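Local coordinates for putative agmatinase (Clostridium difficile, PDB 3LHL), which probably hydrolyses agmatine to putrescine and urea with the help of two manganese ions in each subunit, at residues I197-D202 against R268-I273; Y116-D121 against N190-K195; S32-E37 against C244-L249. One frame throughout, in Å; residues are numbered along the deposited sequence.

Contact 1. Residues I197-D202 against R268-I273; sequences IYLTID and RELCLI. With MN (manganese (II) ion), chain B; MN (manganese (II) ion), chain C.
Leu270, on the helix 258-278, divides its two methyls between Leu199 and Ile201 of the central strand 196-202. The first meeting is a crossing one: the Leu199 side chain passes Leu270 at a slant, and CD2 of Leu199 lies 4.0 Å from CD2 of Leu270. The second is end-on. Ile201 and Leu270 point their methyls at one another, with CD1 of Ile201 3.9 Å from CD1 of Leu270. A fully extended second torsion (178°) carries Ile201 CD1 out to this meeting. In Leu270, CG beside the backbone N (chi1 -75°) turns the branch to the strand, where each methyl meets a different residue of the same face. Phe231 of helix 229-235 and Ile246 of the adjoining strand also touch Leu270, so the joint belongs to a larger apolar layer. Away from the strand, Arg268 and Glu269 pair with each other: NE of Arg268 donates a 2.7 Å hydrogen bond (163°), part of a salt bridge, to Glu269 OE2 from above the carboxylate plane. The strand's alternate residues serve its other face and its end. Thr200 OG1 is hydrogen-bonded to NE2 of the metal ligand His98, while OD2 of Asp202 bridges two manganese ions, at 2.2 Å from the ion of chain B and 2.4 Å from that of chain C. His98, Asp121, His123, Asp125 and Asp204 complete the pair of sites. A helix packed by aliphatic side chains on a parallel strand whose C-terminal end delivers a bridging aspartate is the arrangement of the arginase α/β/α fold and its binuclear manganese centre.

Contact 2. Residues Y116-D121 against N190-K195; sequences YVIHFD and NMLNGK. With MN (manganese (II) ion), chain C; MN (manganese (II) ion), chain B.
Tyr116, on strand 115-120, gives up more surface here than any other residue, to Lys195 and Leu192; the lysine's aliphatic chain runs obliquely past the CD2-CE2 side of the phenol. CB of Lys195 lies 3.5 Å from CD2 of Tyr116, and further out CD of Lys195 lies 3.5 Å from CE2 of the same ring. Bends at chi2 (-56°) and chi4 (61°) steer the lysine along the ring toward the hydroxyl, leaving NZ 3.2 Å from Tyr116 OH. One water joins the two ends: it lies 2.6 Å from Tyr116 OH and accepts a 3.1 Å hydrogen bond from Lys195 NZ. Leu192, directly after helix 185-191, fills the inner part of the contact. Its CD2 comes within 4.4 Å of Tyr116 CB and 4.3 Å of Ile118 CD1, and Phe154 touches both Leu192 and Tyr116. Leu192 and Lys195 are the ends of a type II turn, closed by a 2.9 Å bond from Lys195 N to Leu192 O, that leads into the neighbouring strand 196-202. At the far end Asp121 binds both manganese ions. Tyr116 also makes a cation-pi contact with Lys152, so one lysine meets the ring through methylenes and another through its charge. The chemistry is graded: apolar against the sheet, then amphipathic, finally water-mediated at the margin, where the lysine's ammonium can probably keep its hydration while its methylenes lie against the phenol.

Contact 3. Residues S32-E37 against C244-L249; sequences SSMRKE and CDIVEL
Apolar contact does all the work between selenomethionine Met34, on helix 30-38, and the pair Ile246 and Leu249, where strand 240-247 runs out into a loop. Met34 and Leu249 reach toward each other end to end. Leu249 CD2 lies 3.7 Å from Met34 CG and 4.0 Å from Met34 SE; CE of Met34 and CD2 of Leu249 are modelled closer than carbons can sit, so their exact placing is doubtful. Ile246 is a looser neighbour, its CD1 4.5 Å from Met34 SE. Met34 sets CG beside its backbone N (chi1 -61°) and extends its second torsion, which sends the selenium off the helix toward the strand. Ile94 of the neighbouring strand touches both Met34 and Ile246, and Cys264 of helix 258-278 packs on Met34 as well. No hydrogen bond crosses between the two segments.

Polar bonding runs instead to other parts of the chain. Arg35 makes a salt bridge to Asp62 from a different flank of the helix than Met34. Both carboxylate oxygens of Asp245 are hydrogen-bonded: OD1 to Thr200 OG1, OD2 to the hydroxyls of Tyr198 and Thr101.

Metal chemistry enters through the loop. Glu248, with a positive phi of 75°, breaks the strand's alternation, so that Leu249 comes to face the helix while Glu248 OE2 is hydrogen-bonded to the backbone N of His98. Glu248 is a manganese ligand in a structure of this protein, though no manganese is bound to it in this model. A parallel strand whose C-terminal end passes into a loop carrying an acidic residue beside the metals, its apolar face covered by helices, is the active-site construction of the arginase fold.

In the fold
Contacts 1 and 3 are buried, whereas contact 2 is only partly so and reaches water. All three use strands of one parallel sheet: 115-120, 196-202 and 240-247 are consecutive in it, with the strand of contact 1 in the middle. Probable backbone hydrogen bonds join that strand to both neighbours, from Tyr198 N to Tyr116 O and from Val247 N to Ile201 O. Contacts 1 and 3 are apolar throughout, contact 3 by way of a selenomethionine, and share the helix 258-278 as a covering element; contact 2 adds a lysine, a phenol and a water. Contacts 2 and 3 do not touch. Asp121 and Asp202 share the two manganese ions; Glu248 lies beside Asp202 without binding metal here.

Contact 1. Residues I197-D202 against R268-I273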
# COMPACT_ATOMS: atom_id res chain seq x y z
N ILE A 197 4.09 -8.57 -9.10
CA ILE A 197 3.16 -8.15 -8.07
C ILE A 197 3.04 -6.65 -7.82
O ILE A 197 4.01 -5.90 -7.94
CB ILE A 197 3.55 -8.84 -6.71
CG1 ILE A 197 3.04 -10.28 -6.67
CG2 ILE A 197 3.00 -8.05 -5.52
CD1 ILE A 197 3.75 -11.23 -7.63
N TYR A 198 1.82 -6.22 -7.51
CA TYR A 198 1.60 -4.83 -7.13
C TYR A 198 1.23 -4.98 -5.66
O TYR A 198 0.22 -5.62 -5.33
CB TYR A 198 0.43 -4.18 -7.86
CG TYR A 198 0.31 -2.72 -7.47
CD1 TYR A 198 0.93 -1.72 -8.21
CD2 TYR A 198 -0.34 -2.35 -6.28
CE1 TYR A 198 0.91 -0.39 -7.79
CE2 TYR A 198 -0.36 -1.03 -5.85
CZ TYR A 198 0.27 -0.05 -6.61
OH TYR A 198 0.27 1.26 -6.16
N LEU A 199 2.05 -4.43 -4.78
CA LEU A 199 1.81 -4.54 -3.35
C LEU A 199 1.18 -3.28 -2.77
O LEU A 199 1.78 -2.22 -2.78
CB LEU A 199 3.13 -4.83 -2.63
CG LEU A 199 3.14 -4.82 -1.10
CD1 LEU A 199 2.26 -5.93 -0.56
CD2 LEU A 199 4.58 -4.98 -0.62
N THR A 200 -0.05 -3.41 -2.28
CA THR A 200 -0.75 -2.29 -1.68
C THR A 200 -1.01 -2.59 -0.21
O THR A 200 -1.73 -3.54 0.14
CB THR A 200 -2.10 -1.98 -2.39
OG1 THR A 200 -2.76 -0.91 -1.72
CG2 THR A 200 -3.00 -3.22 -2.41
N ILE A 201 -0.43 -1.78 0.66
CA ILE A 201 -0.57 -1.96 2.10
C ILE A 201 -1.35 -0.84 2.79
O ILE A 201 -0.87 0.29 2.90
CB ILE A 201 0.82 -2.07 2.77
CG1 ILE A 201 1.49 -3.39 2.37
CG2 ILE A 201 0.69 -1.97 4.30
CD1 ILE A 201 2.88 -3.57 2.94
N ASP A 202 -2.56 -1.16 3.23
CA ASP A 202 -3.36 -0.20 3.98
C ASP A 202 -2.83 -0.40 5.40
O ASP A 202 -2.99 -1.47 5.98
CB ASP A 202 -4.84 -0.57 3.93
CG ASP A 202 -5.70 0.41 4.69
OD1 ASP A 202 -5.28 0.83 5.79
OD2 ASP A 202 -6.79 0.76 4.21
N ARG A 268 10.88 2.09 5.35
CA ARG A 268 12.28 1.68 5.24
C ARG A 268 12.45 0.21 4.85
O ARG A 268 13.14 -0.10 3.88
CB ARG A 268 13.03 1.93 6.54
CG ARG A 268 14.52 1.61 6.43
CD ARG A 268 15.20 1.67 7.77
NE ARG A 268 14.78 0.58 8.64
CZ ARG A 268 15.00 0.53 9.95
NH1 ARG A 268 15.64 1.52 10.55
NH2 ARG A 268 14.58 -0.51 10.65
N GLU A 269 11.82 -0.68 5.61
CA GLU A 269 11.94 -2.11 5.34
C GLU A 269 11.50 -2.46 3.92
O GLU A 269 12.14 -3.28 3.25
CB GLU A 269 11.12 -2.92 6.35
CG GLU A 269 11.34 -2.52 7.81
CD GLU A 269 12.79 -2.65 8.27
OE1 GLU A 269 13.11 -3.61 9.01
OE2 GLU A 269 13.62 -1.79 7.89
N LEU A 270 10.42 -1.84 3.45
CA LEU A 270 9.93 -2.11 2.11
C LEU A 270 10.91 -1.64 1.05
O LEU A 270 11.14 -2.33 0.06
CB LEU A 270 8.56 -1.47 1.89
CG LEU A 270 7.40 -2.19 2.58
CD1 LEU A 270 6.11 -1.41 2.39
CD2 LEU A 270 7.26 -3.60 2.00
N CYS A 271 11.50 -0.46 1.25
CA CYS A 271 12.47 0.06 0.29
C CYS A 271 13.64 -0.91 0.24
O CYS A 271 14.12 -1.28 -0.83
CB CYS A 271 12.97 1.44 0.71
SG CYS A 271 11.81 2.80 0.39
N LEU A 272 14.11 -1.33 1.41
CA LEU A 272 15.22 -2.26 1.49
C LEU A 272 14.90 -3.54 0.72
O LEU A 272 15.65 -3.96 -0.16
CB LEU A 272 15.53 -2.58 2.95
CG LEU A 272 16.15 -1.41 3.72
CD1 LEU A 272 16.27 -1.75 5.20
CD2 LEU A 272 17.51 -1.07 3.13
N ILE A 273 13.77 -4.15 1.06
CA ILE A 273 13.34 -5.38 0.41
C ILE A 273 13.28 -5.29 -1.11
O ILE A 273 13.81 -6.14 -1.81
CB ILE A 273 11.96 -5.81 0.98
CG1 ILE A 273 12.16 -6.98 1.94
CG2 ILE A 273 10.98 -6.16 -0.13
CD1 ILE A 273 13.14 -6.68 3.03
MN MN B . -8.04 0.15 2.47
MN MN C . -8.51 -0.01 5.65

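Contact 2. Residues Y116-D121 against N190-K195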
# COMPACT_ATOMS: atom_id res chain seq x y z
N TYR A 116 -0.23 -9.67 -10.42
CA TYR A 116 -0.96 -10.11 -9.24
C TYR A 116 -0.96 -9.00 -8.19
O TYR A 116 -0.02 -8.22 -8.11
CB TYR A 116 -0.33 -11.38 -8.68
CG TYR A 116 -0.43 -12.55 -9.63
CD1 TYR A 116 -1.56 -13.37 -9.63
CD2 TYR A 116 0.56 -12.80 -10.57
CE1 TYR A 116 -1.70 -14.41 -10.54
CE2 TYR A 116 0.43 -13.83 -11.50
CZ TYR A 116 -0.70 -14.63 -11.48
OH TYR A 116 -0.85 -15.64 -12.40
N VAL A 117 -2.02 -8.95 -7.39
CA VAL A 117 -2.15 -7.93 -6.37
C VAL A 117 -2.13 -8.50 -4.95
O VAL A 117 -2.92 -9.39 -4.62
CB VAL A 117 -3.47 -7.14 -6.54
CG1 VAL A 117 -3.60 -6.09 -5.44
CG2 VAL A 117 -3.51 -6.49 -7.92
N ILE A 118 -1.22 -7.99 -4.12
CA ILE A 118 -1.14 -8.42 -2.73
C ILE A 118 -1.73 -7.25 -1.94
O ILE A 118 -1.25 -6.12 -2.03
CB ILE A 118 0.31 -8.73 -2.31
CG1 ILE A 118 0.77 -10.02 -3.01
CG2 ILE A 118 0.41 -8.87 -0.79
CD1 ILE A 118 2.17 -10.49 -2.64
N HIS A 119 -2.78 -7.55 -1.19
CA HIS A 119 -3.52 -6.54 -0.43
C HIS A 119 -3.60 -6.77 1.09
O HIS A 119 -4.16 -7.76 1.55
CB HIS A 119 -4.92 -6.47 -1.04
CG HIS A 119 -5.89 -5.59 -0.31
ND1 HIS A 119 -5.66 -4.26 -0.05
CD2 HIS A 119 -7.14 -5.85 0.16
CE1 HIS A 119 -6.72 -3.73 0.53
NE2 HIS A 119 -7.63 -4.67 0.67
N PHE A 120 -3.02 -5.84 1.86
CA PHE A 120 -3.05 -5.91 3.32
C PHE A 120 -4.02 -4.82 3.77
O PHE A 120 -3.92 -3.66 3.36
CB PHE A 120 -1.66 -5.66 3.90
CG PHE A 120 -0.75 -6.86 3.81
CD1 PHE A 120 -0.81 -7.87 4.77
CD2 PHE A 120 0.14 -7.00 2.75
CE1 PHE A 120 -0.00 -9.00 4.67
CE2 PHE A 120 0.96 -8.13 2.64
CZ PHE A 120 0.89 -9.13 3.60
N ASP A 121 -4.96 -5.19 4.63
CA ASP A 121 -5.97 -4.24 5.05
C ASP A 121 -6.82 -4.81 6.18
O ASP A 121 -6.87 -6.03 6.39
CB ASP A 121 -6.89 -3.96 3.85
CG ASP A 121 -7.48 -2.55 3.85
OD1 ASP A 121 -8.09 -2.15 4.87
OD2 ASP A 121 -7.33 -1.87 2.82
N ASN A 190 5.10 -17.97 -1.99
CA ASN A 190 5.82 -19.04 -2.66
C ASN A 190 5.04 -19.49 -3.90
O ASN A 190 5.63 -19.80 -4.94
CB ASN A 190 6.01 -20.24 -1.73
CG ASN A 190 7.14 -20.03 -0.75
OD1 ASN A 190 8.23 -19.59 -1.12
ND2 ASN A 190 6.90 -20.37 0.51
N MSE A 191 3.72 -19.50 -3.79
CA MSE A 191 2.86 -19.90 -4.91
C MSE A 191 2.94 -18.92 -6.06
O MSE A 191 2.71 -19.29 -7.21
CB MSE A 191 1.41 -20.03 -4.45
CG MSE A 191 1.07 -21.38 -3.83
SE MSE A 191 -0.71 -21.38 -3.09
CE MSE A 191 -1.71 -20.81 -4.66
N LEU A 192 3.25 -17.66 -5.75
CA LEU A 192 3.37 -16.62 -6.75
C LEU A 192 4.82 -16.51 -7.22
O LEU A 192 5.25 -15.46 -7.71
CB LEU A 192 2.92 -15.27 -6.17
CG LEU A 192 1.44 -14.92 -6.21
CD1 LEU A 192 0.59 -16.09 -5.77
CD2 LEU A 192 1.20 -13.72 -5.31
N ASN A 193 5.56 -17.59 -7.07
CA ASN A 193 6.96 -17.64 -7.46
C ASN A 193 7.18 -17.15 -8.89
O ASN A 193 6.56 -17.66 -9.82
CB ASN A 193 7.49 -19.07 -7.32
CG ASN A 193 8.98 -19.18 -7.58
OD1 ASN A 193 9.44 -19.01 -8.71
ND2 ASN A 193 9.75 -19.45 -6.53
N GLY A 194 8.05 -16.17 -9.04
CA GLY A 194 8.37 -15.62 -10.35
C GLY A 194 7.32 -14.73 -10.99
O GLY A 194 7.45 -14.36 -12.15
N LYS A 195 6.28 -14.37 -10.24
CA LYS A 195 5.22 -13.53 -10.79
C LYS A 195 5.41 -12.05 -10.48
O LYS A 195 6.17 -11.68 -9.58
CB LYS A 195 3.86 -14.00 -10.28
CG LYS A 195 3.46 -15.38 -10.80
CD LYS A 195 3.49 -15.41 -12.33
CE LYS A 195 3.24 -16.80 -12.88
NZ LYS A 195 1.91 -17.33 -12.48
MN MN C . -8.51 -0.01 5.65
MN MN B . -8.04 0.15 2.47
O HOH W 1 0.41 -15.76 -14.72

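Contact 3. Residues S32-E37 against C244-L249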
# COMPACT_ATOMS: atom_id res chain seq x y z
N SER A 32 4.09 14.05 4.49
CA SER A 32 4.71 15.24 5.06
C SER A 32 4.99 15.03 6.55
O SER A 32 5.97 15.53 7.08
CB SER A 32 3.81 16.46 4.86
OG SER A 32 2.55 16.27 5.46
N SER A 33 4.12 14.30 7.22
CA SER A 33 4.33 14.02 8.63
C SER A 33 5.53 13.08 8.78
O SER A 33 6.34 13.22 9.69
CB SER A 33 3.08 13.38 9.24
OG SER A 33 3.31 13.02 10.59
N MSE A 34 5.64 12.12 7.87
CA MSE A 34 6.75 11.17 7.91
C MSE A 34 8.06 11.85 7.51
O MSE A 34 9.13 11.44 7.95
CB MSE A 34 6.48 10.01 6.96
CG MSE A 34 5.23 9.20 7.27
SE MSE A 34 4.91 7.89 5.89
CE MSE A 34 3.09 8.29 5.46
N ARG A 35 7.97 12.87 6.67
CA ARG A 35 9.15 13.57 6.19
C ARG A 35 9.99 14.20 7.31
O ARG A 35 11.21 14.07 7.32
CB ARG A 35 8.76 14.64 5.17
CG ARG A 35 9.94 15.45 4.65
CD ARG A 35 9.61 16.23 3.39
NE ARG A 35 9.13 15.35 2.33
CZ ARG A 35 7.86 15.30 1.92
NH1 ARG A 35 6.95 16.09 2.49
NH2 ARG A 35 7.51 14.46 0.96
N LYS A 36 9.33 14.87 8.25
CA LYS A 36 10.06 15.50 9.34
C LYS A 36 10.46 14.49 10.41
O LYS A 36 11.08 14.85 11.41
CB LYS A 36 9.22 16.60 9.98
CG LYS A 36 7.90 16.12 10.56
CD LYS A 36 7.22 17.22 11.39
CE LYS A 36 8.05 17.56 12.63
NZ LYS A 36 7.36 18.50 13.56
N GLU A 37 10.11 13.23 10.19
CA GLU A 37 10.40 12.15 11.13
C GLU A 37 11.48 11.20 10.60
O GLU A 37 12.41 10.83 11.32
CB GLU A 37 9.11 11.37 11.40
CG GLU A 37 9.28 10.12 12.26
CD GLU A 37 9.22 10.40 13.75
OE1 GLU A 37 8.22 11.01 14.20
OE2 GLU A 37 10.17 10.02 14.47
N CYS A 244 4.42 -0.44 -5.65
CA CYS A 244 4.11 -0.57 -4.24
C CYS A 244 3.58 0.72 -3.62
O CYS A 244 3.82 1.82 -4.13
CB CYS A 244 5.36 -1.03 -3.48
SG CYS A 244 5.16 -1.26 -1.69
N ASP A 245 2.86 0.58 -2.51
CA ASP A 245 2.34 1.74 -1.79
C ASP A 245 1.88 1.38 -0.37
O ASP A 245 1.57 0.22 -0.08
CB ASP A 245 1.19 2.40 -2.56
CG ASP A 245 -0.09 1.56 -2.57
OD1 ASP A 245 -0.52 1.09 -1.49
OD2 ASP A 245 -0.68 1.38 -3.67
N ILE A 246 1.89 2.38 0.51
CA ILE A 246 1.41 2.21 1.87
C ILE A 246 0.42 3.37 2.01
O ILE A 246 0.70 4.48 1.55
CB ILE A 246 2.54 2.34 2.93
CG1 ILE A 246 3.23 3.70 2.82
CG2 ILE A 246 3.54 1.20 2.77
CD1 ILE A 246 4.33 3.92 3.86
N VAL A 247 -0.73 3.13 2.62
CA VAL A 247 -1.72 4.18 2.71
C VAL A 247 -2.50 4.21 4.01
O VAL A 247 -2.38 3.32 4.84
CB VAL A 247 -2.75 4.04 1.54
CG1 VAL A 247 -2.04 4.15 0.19
CG2 VAL A 247 -3.45 2.69 1.64
N GLU A 248 -3.31 5.25 4.15
CA GLU A 248 -4.20 5.46 5.29
C GLU A 248 -3.58 5.91 6.62
O GLU A 248 -4.23 5.87 7.66
CB GLU A 248 -5.07 4.21 5.50
CG GLU A 248 -6.04 3.95 4.34
CD GLU A 248 -7.02 5.11 4.08
OE1 GLU A 248 -6.78 6.23 4.58
OE2 GLU A 248 -8.03 4.90 3.37
N LEU A 249 -2.32 6.34 6.58
CA LEU A 249 -1.70 6.87 7.79
C LEU A 249 -2.33 8.25 7.95
O LEU A 249 -2.23 9.09 7.05
CB LEU A 249 -0.19 7.04 7.65
CG LEU A 249 0.39 8.02 8.70
CD1 LEU A 249 0.41 7.35 10.08
CD2 LEU A 249 1.79 8.46 8.31